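Local coordinates for ribosomal RNA processing protein 6 (Trypanosoma brucei brucei, PDB 4NLC) that probably trims RNA from the 3' end as an exosome-associated 3'-5' exoribonuclease involved in ribosomal RNA processing, at residues P51-L55 / L56-E60. The protein carries 1 engineered substitution. Sequence-based numbering, arbitrary orientation.
Sequences PSEQL and LLKTE
Methyl CD1 of Leu56 lies over one face of the Glu53 carboxylate, 3.7 Å from OE2, and the ammonium of Lys58 approaches OE1 tilted toward that same face. Lys58 NZ comes in on the anti side of OE1, at 2.8 Å and 26° out of the carboxylate plane, which makes a short salt bridge on the protein surface. Glu53 is bent at chi2 (-69°), folding its acid back toward the lysine; the Lys58 chain, extended beyond CG, brings CE to 3.7 Å from the backbone O of Glu53. Residues 52-54 form a single 3-10 turn, with Gln54 N bonded to Pro51 O and Leu55 N to Ser52 O, in the connection between helix 42-46 and strand 71-74 of the exonuclease domain. Where the chain leaves this turn, Leu56 CB packs 3.8 Å from the carbonyl O of Glu53. A water bridges the bend, 2.9 Å from Glu53 O and 2.8 Å from Leu56 O, with more acceptors about it than protons to give. Turned toward the body of the domain, the Gln54 amide bonds Tyr230 OH through OE1 and Glu92 OE1 through NE2, and Leu55 packs against Leu250, Leu251 and Phe254 of helix 249-261.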
ATOM      1  N   PRO A  51     -23.862  -4.124 -10.374  1.00 34.55           N
ATOM      2  CA  PRO A  51     -24.608  -5.128 -11.167  1.00 34.09           C
ATOM      3  C   PRO A  51     -25.788  -5.671 -10.356  1.00 38.60           C
ATOM      4  O   PRO A  51     -25.598  -6.149  -9.242  1.00 37.04           O
ATOM      5  CB  PRO A  51     -23.552  -6.209 -11.474  1.00 35.29           C
ATOM      6  CG  PRO A  51     -22.216  -5.572 -11.171  1.00 38.19           C
ATOM      7  CD  PRO A  51     -22.479  -4.570 -10.095  1.00 34.12           C
ATOM      8  N   SER A  52     -27.017  -5.540 -10.893  1.00 37.77           N
ATOM      9  CA  SER A  52     -28.272  -5.927 -10.231  1.00 38.68           C
ATOM     10  C   SER A  52     -28.270  -7.345  -9.612  1.00 41.82           C
ATOM     11  O   SER A  52     -28.842  -7.520  -8.533  1.00 41.06           O
ATOM     12  CB  SER A  52     -29.462  -5.741 -11.170  1.00 44.93           C
ATOM     13  OG  SER A  52     -29.389  -6.612 -12.288  1.00 55.59           O
ATOM     14  N   GLU A  53     -27.580  -8.330 -10.245  1.00 38.41           N
ATOM     15  CA  GLU A  53     -27.464  -9.700  -9.716  1.00 38.39           C
ATOM     16  C   GLU A  53     -26.725  -9.716  -8.360  1.00 40.20           C
ATOM     17  O   GLU A  53     -26.991 -10.574  -7.525  1.00 38.86           O
ATOM     18  CB  GLU A  53     -26.750 -10.627 -10.714  1.00 39.92           C
ATOM     19  CG  GLU A  53     -27.589 -11.056 -11.909  1.00 56.38           C
ATOM     20  CD  GLU A  53     -28.748 -12.000 -11.634  1.00 88.09           C
ATOM     21  OE1 GLU A  53     -28.505 -13.113 -11.112  1.00 86.65           O
ATOM     22  OE2 GLU A  53     -29.893 -11.643 -11.993  1.00 85.00           O
ATOM     23  N   GLN A  54     -25.817  -8.746  -8.138  1.00 36.38           N
ATOM     24  CA  GLN A  54     -25.057  -8.655  -6.884  1.00 34.83           C
ATOM     25  C   GLN A  54     -25.911  -8.165  -5.713  1.00 38.85           C
ATOM     26  O   GLN A  54     -25.531  -8.382  -4.568  1.00 38.40           O
ATOM     27  CB  GLN A  54     -23.789  -7.780  -7.043  1.00 34.27           C
ATOM     28  CG  GLN A  54     -22.773  -8.338  -8.036  1.00 39.17           C
ATOM     29  CD  GLN A  54     -22.052  -9.581  -7.576  1.00 46.01           C
ATOM     30  OE1 GLN A  54     -22.126  -9.992  -6.424  1.00 38.27           O
ATOM     31  NE2 GLN A  54     -21.303 -10.196  -8.468  1.00 37.95           N
ATOM     32  N   LEU A  55     -27.056  -7.517  -5.999  1.00 35.31           N
ATOM     33  CA  LEU A  55     -27.954  -6.946  -4.985  1.00 35.54           C
ATOM     34  C   LEU A  55     -29.112  -7.866  -4.558  1.00 41.84           C
ATOM     35  O   LEU A  55     -29.912  -7.468  -3.708  1.00 42.57           O
ATOM     36  CB  LEU A  55     -28.467  -5.568  -5.436  1.00 35.44           C
ATOM     37  CG  LEU A  55     -27.344  -4.615  -5.863  1.00 39.63           C
ATOM     38  CD1 LEU A  55     -27.795  -3.662  -6.947  1.00 40.68           C
ATOM     39  CD2 LEU A  55     -26.677  -3.932  -4.660  1.00 39.31           C
ATOM     40  N   LEU A  56     -29.153  -9.115  -5.079  1.00 38.55           N
ATOM     41  CA  LEU A  56     -30.146 -10.144  -4.734  1.00 39.07           C
ATOM     42  C   LEU A  56     -29.684 -11.016  -3.565  1.00 45.74           C
ATOM     43  O   LEU A  56     -28.479 -11.163  -3.332  1.00 45.74           O
ATOM     44  CB  LEU A  56     -30.388 -11.076  -5.940  1.00 39.35           C
ATOM     45  CG  LEU A  56     -30.947 -10.465  -7.219  1.00 42.95           C
ATOM     46  CD1 LEU A  56     -30.744 -11.400  -8.374  1.00 42.37           C
ATOM     47  CD2 LEU A  56     -32.428 -10.111  -7.060  1.00 46.75           C
ATOM     48  N   LEU A  57     -30.633 -11.658  -2.872  1.00 44.47           N
ATOM     49  CA  LEU A  57     -30.288 -12.584  -1.799  1.00 44.48           C
ATOM     50  C   LEU A  57     -29.957 -13.927  -2.458  1.00 49.49           C
ATOM     51  O   LEU A  57     -30.805 -14.510  -3.137  1.00 50.01           O
ATOM     52  CB  LEU A  57     -31.423 -12.708  -0.765  1.00 45.46           C
ATOM     53  CG  LEU A  57     -31.080 -13.458   0.540  1.00 50.09           C
ATOM     54  CD1 LEU A  57     -30.280 -12.581   1.508  1.00 48.87           C
ATOM     55  CD2 LEU A  57     -32.345 -13.962   1.226  1.00 52.45           C
ATOM     56  N   LYS A  58     -28.689 -14.357  -2.334  1.00 45.38           N
ATOM     57  CA  LYS A  58     -28.182 -15.592  -2.916  1.00 45.25           C
ATOM     58  C   LYS A  58     -27.506 -16.491  -1.899  1.00 49.28           C
ATOM     59  O   LYS A  58     -26.896 -15.999  -0.945  1.00 47.67           O
ATOM     60  CB  LYS A  58     -27.211 -15.293  -4.072  1.00 47.11           C
ATOM     61  CG  LYS A  58     -27.938 -15.033  -5.390  1.00 65.15           C
ATOM     62  CD  LYS A  58     -27.010 -14.781  -6.565  1.00 69.93           C
ATOM     63  CE  LYS A  58     -27.775 -14.136  -7.697  1.00 71.45           C
ATOM     64  NZ  LYS A  58     -27.064 -14.259  -8.991  1.00 71.54           N
ATOM     65  N   THR A  59     -27.588 -17.820  -2.130  1.00 46.81           N
ATOM     66  CA  THR A  59     -26.923 -18.831  -1.315  1.00 46.56           C
ATOM     67  C   THR A  59     -25.418 -18.619  -1.479  1.00 49.01           C
ATOM     68  O   THR A  59     -24.928 -18.300  -2.578  1.00 47.23           O
ATOM     69  CB  THR A  59     -27.337 -20.246  -1.759  1.00 56.22           C
ATOM     70  OG1 THR A  59     -28.746 -20.389  -1.583  1.00 63.66           O
ATOM     71  CG2 THR A  59     -26.626 -21.346  -0.975  1.00 51.69           C
ATOM     72  N   GLU A  60     -24.701 -18.768  -0.374  1.00 45.02           N
ATOM     73  CA  GLU A  60     -23.254 -18.603  -0.347  1.00 43.59           C
ATOM     74  C   GLU A  60     -22.541 -19.770  -1.059  1.00 48.27           C
ATOM     75  O   GLU A  60     -23.048 -20.898  -1.074  1.00 48.46           O
ATOM     76  CB  GLU A  60     -22.775 -18.452   1.109  1.00 44.22           C
ATOM     77  CG  GLU A  60     -23.121 -19.628   2.012  1.00 55.52           C
ATOM     78  CD  GLU A  60     -24.444 -19.622   2.755  1.00 76.72           C
ATOM     79  OE1 GLU A  60     -25.351 -18.842   2.385  1.00 75.36           O
ATOM     80  OE2 GLU A  60     -24.582 -20.431   3.700  1.00 66.78           O
TER
HETATM   81  O   HOH W   1     -26.182 -11.502  -4.923  1.00 41.07           O